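Local coordinates for protein putative O-Methyltransferase (Corynebacterium glutamicum, PDB 3DR5) that probably transfers a methyl group from S-adenosyl-L-methionine to an oxygen of a substrate that has not been identified, at residues A148-L152 with V209-A213; L132-Q136 with L159-D163; L142-D147 with D185-I190; T58-T64 with T82-D88. All coordinates share one frame; numbering follows the deposited sequence.

Contact 1: A148-L152 with V209-A213; sequences AAWPL and VVTKA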
loop_
_atom_site.group_PDB
_atom_site.type_symbol
_atom_site.label_atom_id
_atom_site.label_comp_id
_atom_site.label_asym_id
_atom_site.label_seq_id
_atom_site.Cartn_x
_atom_site.Cartn_y
_atom_site.Cartn_z
ATOM N N ALA A 148 -3.707 -13.025 17.263
ATOM C CA ALA A 148 -3.909 -14.289 16.559
ATOM C C ALA A 148 -3.168 -14.317 15.229
ATOM O O ALA A 148 -2.544 -15.313 14.871
ATOM C CB ALA A 148 -5.403 -14.529 16.328
ATOM N N ALA A 149 -3.239 -13.216 14.493
ATOM C CA ALA A 149 -2.603 -13.145 13.191
ATOM C C ALA A 149 -1.085 -12.984 13.197
ATOM O O ALA A 149 -0.387 -13.581 12.371
ATOM C CB ALA A 149 -3.248 -12.022 12.368
ATOM N N TRP A 150 -0.565 -12.198 14.133
ATOM C CA TRP A 150 0.874 -11.937 14.163
ATOM C C TRP A 150 1.772 -13.155 14.029
ATOM O O TRP A 150 2.666 -13.180 13.176
ATOM C CB TRP A 150 1.262 -11.141 15.417
ATOM C CG TRP A 150 2.536 -10.350 15.227
ATOM C CD1 TRP A 150 3.711 -10.513 15.897
ATOM C CD2 TRP A 150 2.758 -9.295 14.278
ATOM N NE1 TRP A 150 4.653 -9.623 15.429
ATOM C CE2 TRP A 150 4.093 -8.862 14.438
ATOM C CE3 TRP A 150 1.954 -8.666 13.316
ATOM C CZ2 TRP A 150 4.651 -7.836 13.658
ATOM C CZ3 TRP A 150 2.505 -7.644 12.543
ATOM C CH2 TRP A 150 3.840 -7.237 12.725
ATOM N N PRO A 151 1.544 -14.186 14.854
ATOM C CA PRO A 151 2.384 -15.383 14.765
ATOM C C PRO A 151 2.345 -16.057 13.395
ATOM O O PRO A 151 3.328 -16.652 12.965
ATOM C CB PRO A 151 1.810 -16.307 15.845
ATOM C CG PRO A 151 1.122 -15.385 16.797
ATOM C CD PRO A 151 0.532 -14.316 15.918
ATOM N N LEU A 152 1.205 -15.963 12.714
ATOM C CA LEU A 152 1.033 -16.596 11.403
ATOM C C LEU A 152 1.750 -15.851 10.281
ATOM O O LEU A 152 2.122 -16.433 9.264
ATOM C CB LEU A 152 -0.456 -16.705 11.071
ATOM C CG LEU A 152 -1.386 -17.324 12.126
ATOM C CD1 LEU A 152 -2.857 -17.104 11.738
ATOM C CD2 LEU A 152 -1.083 -18.810 12.270
ATOM N N VAL A 209 -2.595 -1.063 8.400
ATOM C CA VAL A 209 -1.855 -2.202 7.904
ATOM C C VAL A 209 -0.552 -2.247 8.700
ATOM O O VAL A 209 0.169 -1.257 8.838
ATOM C CB VAL A 209 -1.636 -2.162 6.334
ATOM C CG1 VAL A 209 -1.998 -0.818 5.788
ATOM C CG2 VAL A 209 -0.230 -2.590 5.976
ATOM N N VAL A 210 -0.275 -3.405 9.272
ATOM C CA VAL A 210 0.920 -3.562 10.048
ATOM C C VAL A 210 1.699 -4.725 9.458
ATOM O O VAL A 210 1.239 -5.877 9.413
ATOM C CB VAL A 210 0.569 -3.692 11.596
ATOM C CG1 VAL A 210 -0.901 -3.999 11.768
ATOM C CG2 VAL A 210 1.453 -4.684 12.284
ATOM N N THR A 211 2.892 -4.410 8.974
ATOM C CA THR A 211 3.700 -5.435 8.377
ATOM C C THR A 211 4.861 -5.801 9.292
ATOM O O THR A 211 5.392 -4.956 10.020
ATOM C CB THR A 211 4.133 -5.031 6.917
ATOM O OG1 THR A 211 5.555 -4.935 6.808
ATOM C CG2 THR A 211 3.473 -3.741 6.504
ATOM N N LYS A 212 5.225 -7.080 9.273
ATOM C CA LYS A 212 6.290 -7.587 10.117
ATOM C C LYS A 212 7.626 -7.208 9.515
ATOM O O LYS A 212 7.990 -7.618 8.417
ATOM C CB LYS A 212 6.156 -9.112 10.277
ATOM C CG LYS A 212 7.116 -9.719 11.278
ATOM C CD LYS A 212 6.866 -11.212 11.495
ATOM C CE LYS A 212 5.617 -11.466 12.333
ATOM N NZ LYS A 212 5.456 -12.914 12.661
ATOM N N ALA A 213 8.364 -6.398 10.258
ATOM C CA ALA A 213 9.662 -5.921 9.813
ATOM C C ALA A 213 10.677 -7.024 9.565
ATOM O O ALA A 213 10.632 -8.074 10.203
ATOM C CB ALA A 213 10.218 -4.917 10.835
#

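Contact 2: L132-Q136 with L159-D163; sequences LVFGQ and LVLAD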
loop_
_atom_site.group_PDB
_atom_site.type_symbol
_atom_site.label_atom_id
_atom_site.label_comp_id
_atom_site.label_asym_id
_atom_site.label_seq_id
_atom_site.Cartn_x
_atom_site.Cartn_y
_atom_site.Cartn_z
ATOM N N LEU A 132 0.138 -12.439 3.858
ATOM C CA LEU A 132 -0.880 -11.394 3.896
ATOM C C LEU A 132 -2.147 -11.857 4.602
ATOM O O LEU A 132 -2.665 -12.944 4.337
ATOM C CB LEU A 132 -1.222 -10.950 2.461
ATOM C CG LEU A 132 -2.383 -9.966 2.227
ATOM C CD1 LEU A 132 -2.008 -8.589 2.768
ATOM C CD2 LEU A 132 -2.712 -9.876 0.736
ATOM N N VAL A 133 -2.641 -11.027 5.512
ATOM C CA VAL A 133 -3.860 -11.335 6.228
ATOM C C VAL A 133 -4.755 -10.097 6.233
ATOM O O VAL A 133 -4.353 -9.015 6.667
ATOM C CB VAL A 133 -3.566 -11.786 7.686
ATOM C CG1 VAL A 133 -4.877 -12.074 8.426
ATOM C CG2 VAL A 133 -2.681 -13.031 7.672
ATOM N N PHE A 134 -5.965 -10.259 5.718
ATOM C CA PHE A 134 -6.943 -9.186 5.685
ATOM C C PHE A 134 -8.016 -9.538 6.706
ATOM O O PHE A 134 -8.553 -10.657 6.719
ATOM C CB PHE A 134 -7.605 -9.057 4.306
ATOM C CG PHE A 134 -8.766 -8.103 4.293
ATOM C CD1 PHE A 134 -8.564 -6.736 4.127
ATOM C CD2 PHE A 134 -10.065 -8.573 4.486
ATOM C CE1 PHE A 134 -9.645 -5.844 4.169
ATOM C CE2 PHE A 134 -11.152 -7.694 4.533
ATOM C CZ PHE A 134 -10.943 -6.326 4.367
ATOM N N GLY A 135 -8.318 -8.579 7.572
ATOM C CA GLY A 135 -9.336 -8.802 8.577
ATOM C C GLY A 135 -10.449 -7.764 8.573
ATOM O O GLY A 135 -10.197 -6.557 8.545
ATOM N N GLN A 136 -11.688 -8.241 8.538
ATOM C CA GLN A 136 -12.844 -7.362 8.605
ATOM C C GLN A 136 -13.605 -7.869 9.835
ATOM O O GLN A 136 -14.415 -8.798 9.758
ATOM C CB GLN A 136 -13.738 -7.474 7.358
ATOM C CG GLN A 136 -14.974 -6.592 7.457
ATOM C CD GLN A 136 -14.760 -5.195 6.909
ATOM O OE1 GLN A 136 -14.854 -4.205 7.637
ATOM N NE2 GLN A 136 -14.475 -5.106 5.618
ATOM N N LEU A 159 -0.564 -7.364 7.810
ATOM C CA LEU A 159 -1.874 -7.580 8.392
ATOM C C LEU A 159 -2.642 -6.298 8.018
ATOM O O LEU A 159 -2.206 -5.182 8.334
ATOM C CB LEU A 159 -1.790 -7.700 9.924
ATOM C CG LEU A 159 -3.122 -7.701 10.686
ATOM C CD1 LEU A 159 -3.976 -8.902 10.274
ATOM C CD2 LEU A 159 -2.819 -7.748 12.178
ATOM N N VAL A 160 -3.770 -6.455 7.332
ATOM C CA VAL A 160 -4.599 -5.325 6.914
ATOM C C VAL A 160 -5.926 -5.322 7.672
ATOM O O VAL A 160 -6.730 -6.251 7.541
ATOM C CB VAL A 160 -4.865 -5.371 5.394
ATOM C CG1 VAL A 160 -5.668 -4.156 4.973
ATOM C CG2 VAL A 160 -3.535 -5.405 4.642
ATOM N N LEU A 161 -6.151 -4.271 8.464
ATOM C CA LEU A 161 -7.365 -4.151 9.278
ATOM C C LEU A 161 -8.312 -3.069 8.773
ATOM O O LEU A 161 -8.064 -1.874 8.944
ATOM C CB LEU A 161 -6.983 -3.871 10.738
ATOM C CG LEU A 161 -5.981 -4.875 11.339
ATOM C CD1 LEU A 161 -5.501 -4.389 12.711
ATOM C CD2 LEU A 161 -6.629 -6.250 11.447
ATOM N N ALA A 162 -9.405 -3.499 8.154
ATOM C CA ALA A 162 -10.405 -2.579 7.611
ATOM C C ALA A 162 -11.176 -1.796 8.673
ATOM O O ALA A 162 -11.453 -2.315 9.758
ATOM C CB ALA A 162 -11.388 -3.345 6.738
ATOM N N ASP A 163 -11.517 -0.549 8.337
ATOM C CA ASP A 163 -12.295 0.347 9.197
ATOM C C ASP A 163 -11.857 0.393 10.660
ATOM O O ASP A 163 -12.663 0.690 11.536
ATOM C CB ASP A 163 -13.769 -0.046 9.154
ATOM C CG ASP A 163 -14.291 -0.205 7.743
ATOM O OD1 ASP A 163 -13.906 0.606 6.879
ATOM O OD2 ASP A 163 -15.096 -1.132 7.493
HETATM O O HOH W 1 -11.239 -5.156 10.730
#

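Contact 3: L142-D147 with D185-I190; sequences LKALVD and DADEYI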
loop_
_atom_site.group_PDB
_atom_site.type_symbol
_atom_site.label_atom_id
_atom_site.label_comp_id
_atom_site.label_asym_id
_atom_site.label_seq_id
_atom_site.Cartn_x
_atom_site.Cartn_y
_atom_site.Cartn_z
ATOM N N LEU A 142 -10.448 -6.549 17.289
ATOM C CA LEU A 142 -9.182 -6.132 16.686
ATOM C C LEU A 142 -7.900 -6.575 17.346
ATOM O O LEU A 142 -7.015 -7.129 16.684
ATOM C CB LEU A 142 -9.166 -4.615 16.470
ATOM C CG LEU A 142 -10.097 -4.060 15.380
ATOM C CD1 LEU A 142 -10.135 -2.542 15.466
ATOM C CD2 LEU A 142 -9.612 -4.504 14.004
ATOM N N LYS A 143 -7.818 -6.347 18.647
ATOM C CA LYS A 143 -6.656 -6.724 19.424
ATOM C C LYS A 143 -6.438 -8.233 19.348
ATOM O O LYS A 143 -5.323 -8.707 19.110
ATOM C CB LYS A 143 -6.863 -6.324 20.885
ATOM C CG LYS A 143 -5.650 -5.677 21.542
ATOM C CD LYS A 143 -5.360 -6.247 22.927
ATOM C CE LYS A 143 -4.234 -7.278 22.872
ATOM N NZ LYS A 143 -3.860 -7.807 24.214
ATOM N N ALA A 144 -7.509 -8.987 19.555
ATOM C CA ALA A 144 -7.428 -10.442 19.528
ATOM C C ALA A 144 -7.007 -10.924 18.145
ATOM O O ALA A 144 -6.261 -11.897 18.019
ATOM C CB ALA A 144 -8.778 -11.054 19.923
ATOM N N LEU A 145 -7.474 -10.235 17.108
ATOM C CA LEU A 145 -7.123 -10.623 15.753
ATOM C C LEU A 145 -5.621 -10.393 15.517
ATOM O O LEU A 145 -4.960 -11.204 14.862
ATOM C CB LEU A 145 -7.973 -9.848 14.723
ATOM C CG LEU A 145 -7.778 -10.317 13.272
ATOM C CD1 LEU A 145 -8.164 -11.800 13.157
ATOM C CD2 LEU A 145 -8.618 -9.461 12.321
ATOM N N VAL A 146 -5.085 -9.296 16.057
ATOM C CA VAL A 146 -3.661 -8.968 15.915
ATOM C C VAL A 146 -2.802 -10.028 16.600
ATOM O O VAL A 146 -1.796 -10.486 16.058
ATOM C CB VAL A 146 -3.339 -7.603 16.557
ATOM C CG1 VAL A 146 -1.862 -7.303 16.426
ATOM C CG2 VAL A 146 -4.167 -6.509 15.905
ATOM N N ASP A 147 -3.206 -10.404 17.810
ATOM C CA ASP A 147 -2.484 -11.409 18.583
ATOM C C ASP A 147 -2.569 -12.758 17.897
ATOM O O ASP A 147 -1.626 -13.544 17.936
ATOM C CB ASP A 147 -3.063 -11.517 19.997
ATOM C CG ASP A 147 -2.902 -10.238 20.785
ATOM O OD1 ASP A 147 -1.841 -9.591 20.650
ATOM O OD2 ASP A 147 -3.828 -9.882 21.543
ATOM N N ASP A 185 -7.908 1.223 21.960
ATOM C CA ASP A 185 -6.933 0.338 22.603
ATOM C C ASP A 185 -6.182 -0.496 21.567
ATOM O O ASP A 185 -4.986 -0.769 21.716
ATOM C CB ASP A 185 -7.611 -0.594 23.612
ATOM C CG ASP A 185 -6.628 -1.532 24.282
ATOM O OD1 ASP A 185 -6.356 -2.615 23.725
ATOM O OD2 ASP A 185 -6.112 -1.176 25.363
ATOM N N ALA A 186 -6.888 -0.900 20.516
ATOM C CA ALA A 186 -6.276 -1.679 19.445
ATOM C C ALA A 186 -5.190 -0.810 18.786
ATOM O O ALA A 186 -4.047 -1.235 18.636
ATOM C CB ALA A 186 -7.334 -2.071 18.415
ATOM N N ASP A 187 -5.553 0.409 18.395
ATOM C CA ASP A 187 -4.614 1.329 17.753
ATOM C C ASP A 187 -3.392 1.530 18.660
ATOM O O ASP A 187 -2.247 1.339 18.235
ATOM C CB ASP A 187 -5.318 2.667 17.479
ATOM C CG ASP A 187 -4.457 3.636 16.682
ATOM O OD1 ASP A 187 -4.221 3.393 15.473
ATOM O OD2 ASP A 187 -4.008 4.643 17.276
ATOM N N GLU A 188 -3.639 1.917 19.909
ATOM C CA GLU A 188 -2.563 2.128 20.873
ATOM C C GLU A 188 -1.733 0.850 21.044
ATOM O O GLU A 188 -0.509 0.903 21.137
ATOM C CB GLU A 188 -3.156 2.559 22.220
ATOM C CG GLU A 188 -2.153 2.642 23.351
ATOM C CD GLU A 188 -2.776 3.163 24.627
ATOM O OE1 GLU A 188 -3.453 4.212 24.563
ATOM O OE2 GLU A 188 -2.583 2.537 25.693
ATOM N N TYR A 189 -2.404 -0.298 21.088
ATOM C CA TYR A 189 -1.715 -1.583 21.231
ATOM C C TYR A 189 -0.897 -1.900 19.979
ATOM O O TYR A 189 0.256 -2.329 20.067
ATOM C CB TYR A 189 -2.713 -2.714 21.450
ATOM C CG TYR A 189 -2.044 -4.063 21.548
ATOM C CD1 TYR A 189 -1.259 -4.389 22.652
ATOM C CD2 TYR A 189 -2.168 -5.003 20.526
ATOM C CE1 TYR A 189 -0.617 -5.617 22.742
ATOM C CE2 TYR A 189 -1.527 -6.238 20.601
ATOM C CZ TYR A 189 -0.754 -6.536 21.712
ATOM O OH TYR A 189 -0.128 -7.754 21.807
ATOM N N ILE A 190 -1.497 -1.692 18.810
ATOM C CA ILE A 190 -0.814 -1.955 17.553
ATOM C C ILE A 190 0.450 -1.089 17.434
ATOM O O ILE A 190 1.495 -1.563 16.989
ATOM C CB ILE A 190 -1.764 -1.699 16.347
ATOM C CG1 ILE A 190 -2.735 -2.877 16.199
ATOM C CG2 ILE A 190 -0.955 -1.477 15.061
ATOM C CD1 ILE A 190 -3.869 -2.630 15.216
#

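Contact 4: T58-T64 with T82-D88; sequences TGAIAIT and TTLTCID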
loop_
_atom_site.group_PDB
_atom_site.type_symbol
_atom_site.label_atom_id
_atom_site.label_comp_id
_atom_site.label_asym_id
_atom_site.label_seq_id
_atom_site.Cartn_x
_atom_site.Cartn_y
_atom_site.Cartn_z
ATOM N N THR A 58 2.416 -19.807 2.387
ATOM C CA THR A 58 1.247 -20.612 2.070
ATOM C C THR A 58 0.315 -19.727 1.237
ATOM O O THR A 58 -0.434 -20.217 0.382
ATOM C CB THR A 58 0.516 -21.068 3.352
ATOM O OG1 THR A 58 1.426 -21.793 4.185
ATOM C CG2 THR A 58 -0.665 -21.976 3.001
ATOM N N GLY A 59 0.373 -18.417 1.484
ATOM C CA GLY A 59 -0.475 -17.485 0.755
ATOM C C GLY A 59 -1.107 -16.415 1.629
ATOM O O GLY A 59 -0.476 -15.865 2.536
ATOM N N ALA A 60 -2.377 -16.137 1.375
ATOM C CA ALA A 60 -3.076 -15.113 2.122
ATOM C C ALA A 60 -4.278 -15.632 2.888
ATOM O O ALA A 60 -4.794 -16.719 2.612
ATOM C CB ALA A 60 -3.506 -13.988 1.165
ATOM N N ILE A 61 -4.712 -14.839 3.862
ATOM C CA ILE A 61 -5.896 -15.162 4.646
ATOM C C ILE A 61 -6.855 -13.965 4.577
ATOM O O ILE A 61 -6.442 -12.813 4.766
ATOM C CB ILE A 61 -5.586 -15.409 6.135
ATOM C CG1 ILE A 61 -4.653 -16.606 6.296
ATOM C CG2 ILE A 61 -6.897 -15.700 6.896
ATOM C CD1 ILE A 61 -4.210 -16.847 7.730
ATOM N N ALA A 62 -8.122 -14.242 4.277
ATOM C CA ALA A 62 -9.153 -13.203 4.245
ATOM C C ALA A 62 -10.196 -13.570 5.317
ATOM O O ALA A 62 -10.905 -14.571 5.200
ATOM C CB ALA A 62 -9.826 -13.121 2.859
ATOM N N ILE A 63 -10.270 -12.767 6.370
ATOM C CA ILE A 63 -11.212 -12.982 7.457
ATOM C C ILE A 63 -12.292 -11.923 7.312
ATOM O O ILE A 63 -12.143 -10.789 7.767
ATOM C CB ILE A 63 -10.507 -12.848 8.811
ATOM C CG1 ILE A 63 -9.488 -13.980 8.966
ATOM C CG2 ILE A 63 -11.522 -12.878 9.932
ATOM C CD1 ILE A 63 -8.216 -13.557 9.666
ATOM N N THR A 64 -13.409 -12.314 6.709
ATOM C CA THR A 64 -14.491 -11.375 6.448
ATOM C C THR A 64 -15.743 -12.079 5.928
ATOM O O THR A 64 -15.646 -13.133 5.305
ATOM C CB THR A 64 -14.031 -10.363 5.374
ATOM O OG1 THR A 64 -15.139 -9.584 4.915
ATOM C CG2 THR A 64 -13.426 -11.113 4.158
ATOM N N THR A 82 0.345 -20.320 -4.408
ATOM C CA THR A 82 -0.092 -19.999 -3.050
ATOM C C THR A 82 -1.610 -20.156 -3.044
ATOM O O THR A 82 -2.231 -20.301 -4.100
ATOM C CB THR A 82 0.236 -18.541 -2.652
ATOM O OG1 THR A 82 -0.500 -17.641 -3.493
ATOM C CG2 THR A 82 1.730 -18.262 -2.787
ATOM N N THR A 83 -2.211 -20.143 -1.862
ATOM C CA THR A 83 -3.664 -20.271 -1.767
ATOM C C THR A 83 -4.273 -19.097 -1.000
ATOM O O THR A 83 -3.573 -18.351 -0.301
ATOM C CB THR A 83 -4.106 -21.565 -1.020
ATOM O OG1 THR A 83 -3.666 -21.505 0.345
ATOM C CG2 THR A 83 -3.530 -22.816 -1.682
ATOM N N LEU A 84 -5.579 -18.921 -1.154
ATOM C CA LEU A 84 -6.288 -17.897 -0.404
ATOM C C LEU A 84 -7.130 -18.692 0.588
ATOM O O LEU A 84 -7.886 -19.592 0.208
ATOM C CB LEU A 84 -7.217 -17.051 -1.294
ATOM C CG LEU A 84 -8.225 -16.167 -0.534
ATOM C CD1 LEU A 84 -7.506 -15.054 0.232
ATOM C CD2 LEU A 84 -9.204 -15.573 -1.536
ATOM N N THR A 85 -6.980 -18.379 1.867
ATOM C CA THR A 85 -7.741 -19.050 2.912
ATOM C C THR A 85 -8.781 -18.057 3.421
ATOM O O THR A 85 -8.438 -17.003 3.957
ATOM C CB THR A 85 -6.821 -19.496 4.066
ATOM O OG1 THR A 85 -5.912 -20.494 3.585
ATOM C CG2 THR A 85 -7.632 -20.056 5.222
ATOM N N CYS A 86 -10.052 -18.400 3.237
ATOM C CA CYS A 86 -11.157 -17.556 3.675
ATOM C C CYS A 86 -11.734 -18.120 4.962
ATOM O O CYS A 86 -11.865 -19.331 5.120
ATOM C CB CYS A 86 -12.250 -17.506 2.610
ATOM S SG CYS A 86 -11.679 -16.959 0.987
ATOM N N ILE A 87 -12.086 -17.232 5.882
ATOM C CA ILE A 87 -12.625 -17.653 7.168
ATOM C C ILE A 87 -13.883 -16.907 7.604
ATOM O O ILE A 87 -13.852 -15.683 7.796
ATOM C CB ILE A 87 -11.590 -17.461 8.300
ATOM C CG1 ILE A 87 -10.223 -17.997 7.869
ATOM C CG2 ILE A 87 -12.082 -18.145 9.577
ATOM C CD1 ILE A 87 -9.168 -17.942 8.955
ATOM N N ASP A 88 -14.982 -17.644 7.738
ATOM C CA ASP A 88 -16.240 -17.089 8.223
ATOM C C ASP A 88 -17.113 -18.258 8.710
ATOM O O ASP A 88 -17.103 -19.335 8.121
ATOM C CB ASP A 88 -16.980 -16.286 7.141
ATOM C CG ASP A 88 -18.173 -15.514 7.712
ATOM O OD1 ASP A 88 -17.954 -14.479 8.374
ATOM O OD2 ASP A 88 -19.323 -15.958 7.520
HETATM O O HOH W 2 -3.684 -19.690 2.480
#

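Contact 1: A148-L152 with V209-A213
The indole of W150 has the K212 side chain over one face, while the carbonyl O of V210 lies in the ring plane at an edge of the benzo part. K212 CE sits 3.8 Å from the centroid of the W150 five-membered ring, 19° off its normal, a CH-pi contact. K212 NZ follows at 4.4 Å from the centroid of the same W150 ring, close enough to the normal for a cation-pi interaction. The lysine chain leaves the strand extended, with CG anti to the backbone N, and bends at chi3 (-74°), which carries CE and NZ across the indole toward the helix backbone. There K212 NZ donates to W150 O at 2.8 Å, the donor tilted 33° from the carbonyl plane; a further hydrogen bond goes to the carbonyl O of L153. The contact joins the C-terminal part of helix 142-152 to strand 207-212 of the Rossmann-like sheet, with A196 of strand 196-201 also touching the indole. P151 has no N-H for the turn before, and the helix kinks there. One ammonium group thus meets the backbone carbonyls of W150 and L153 and a pi face together, surroundings that would be expected to favour its positive charge.

Contact 2: L132-Q136 with L159-D163
F134 and V160 face each other across two neighbouring parallel strands in the middle of the Rossmann-like methyltransferase sheet, 130-135 beside 157-161, with CA atoms 4.7 Å apart. The V160 side chain can be followed outward from CB, which lies 3.9 Å from V133 O. Its two branches then part: CG1, anti to the backbone N (chi1 -177°), reaches F134 CD1 at 4.0 Å, and CG2 turns back along the strand to L132 CD1. L48 of helix 39-51 packs on V160 too, so this face of the sheet is closed by that helix. The F134 ring continues along the same face, with F134 CZ 3.8 Å from A162 CB. On the other face V133 CG1 meets L159 CD1, and helix 142-152 supplies A149 against L159 and both L145 and V146 against L161.

The backbone evidence for the parallel pairing is three hydrogen bonds. V160 N donates to V133 O at 2.7 Å and G135 N to V160 O, both close to linear at the hydrogen (173° and 171°). A162 N to G135 O is longer and somewhat more bent. Beyond the bridged pairs the strands drift apart, CA of Q136 and CA of A162 being 5.5 Å from each other, and D163 turns off with its OD1 bonded to A205 N. A water enters where the separation grows: it donates to G135 O at 2.8 Å and to A162 O at 3.0 Å, giving G135 O a second donor besides A162 N.

Contact 3: L142-D147 with D185-I190
The carboxylate of D147 is gripped from two directions: Y189 OH donates to OD1 at 2.8 Å, and K143 NZ, one helical turn earlier, forms a salt bridge with OD2 at 3.4 Å. These groups lie at the interface of two helices, 142-152 and 178-190, which pack on the same side of the Rossmann-like sheet. Their short segments run at 31° with axes 9.4 Å apart. The tyrosine proton goes to the syn lone pair of OD1, the side of the other oxygen, and the carboxylate stands steeply against the ring, 78° between planes.

K143 closes the triangle by crossing the phenol at about a right angle. Bends at chi2 and chi3 fold its chain across the ring and put K143 CE over the centre of the Y189 ring, 3.7 Å from its centroid, for a CH-pi contact. K143 NZ lies 4.4 Å from the Y189 centroid, also over the face, in cation-pi geometry. The lysine therefore touches the pi face of Y189 and, through OD2, the same carboxylate whose OD1 accepts the tyrosine hydroxyl, which should limit the rotation of all three side chains and favour the ionised carboxylate.

Beside this polar cluster the helices meet through small and branched residues. L142 CB touches A186 CB where the backbones come near, the CA atoms of K143 and A186 being 5.1 Å apart. V146 turns CG1 to the edge of the Y189 ring. L161 of strand 157-161 touches both V146 and I190, joining the helix pair to the sheet, and between those two residues V146 CG2 approaches I190 CG1 to 3.9 Å.

Contact 4: T58-T64 with T82-D88
Backbone hydrogen bonds dominate the pairing of T58-T64 with T82-D88, the two parallel strands of a beta-alpha-beta unit whose crossover is helix 67-77. Five N-H groups donate across, running from T83 N to T58 O at 2.9 Å up to I87 N to A62 O at 3.0 Å. The third and fourth are the shortest: T85 N to A60 O and A62 N to T85 O, both 2.8 Å and both with the donor tilted about 20° from the carbonyl plane. CA-H...O contacts reinforce them, as between I61 CA and T85 O.

Apolar contacts divide by face. L84 CD1 reaches A62 CB at 4.0 Å and also borders A60 CB, on the face where helix 67-77 packs. On the reverse, I87 CD1 touches both I61 CG2 (3.8 Å) and I63 CG1, with I87 CG1 placed beside its own backbone N (chi1 -46°).

Water supplies the third kind. One molecule donates to A60 O and lies 2.6 Å from T85 OG1 and 2.8 Å from T83 OG1. Past the pairing, D88 OD2 accepts from H93 and from E90 N. At A60 O, backbone N-H and water both supply protons, so this buried carbonyl has two donors, the water also bridging it to the hydroxyls of T83 and T85.

How the contacts relate
From the N terminus, contact 4 closes first, joining 58-64 to 82-88 around one crossover helix before any other contact opens. Strand 130-135 then lies beside 59-63, where Q136 N meets I63 O at 2.7 Å, probably a hydrogen bond; this carries the sheet from contact 4 into contact 2. Contact 2 opens at 132, and contacts 3 and 1 open in succession on helix 142-152. They close in order, at 163, 190 and 213, so each of the three crosses the other two and none nests. Contact 2 joins two central strands, while contacts 3 and 1 tie helix 142-152 to helix 178-190 and to antiparallel strand 207-212; I63 and L145 link contacts 4 and 3 by packing.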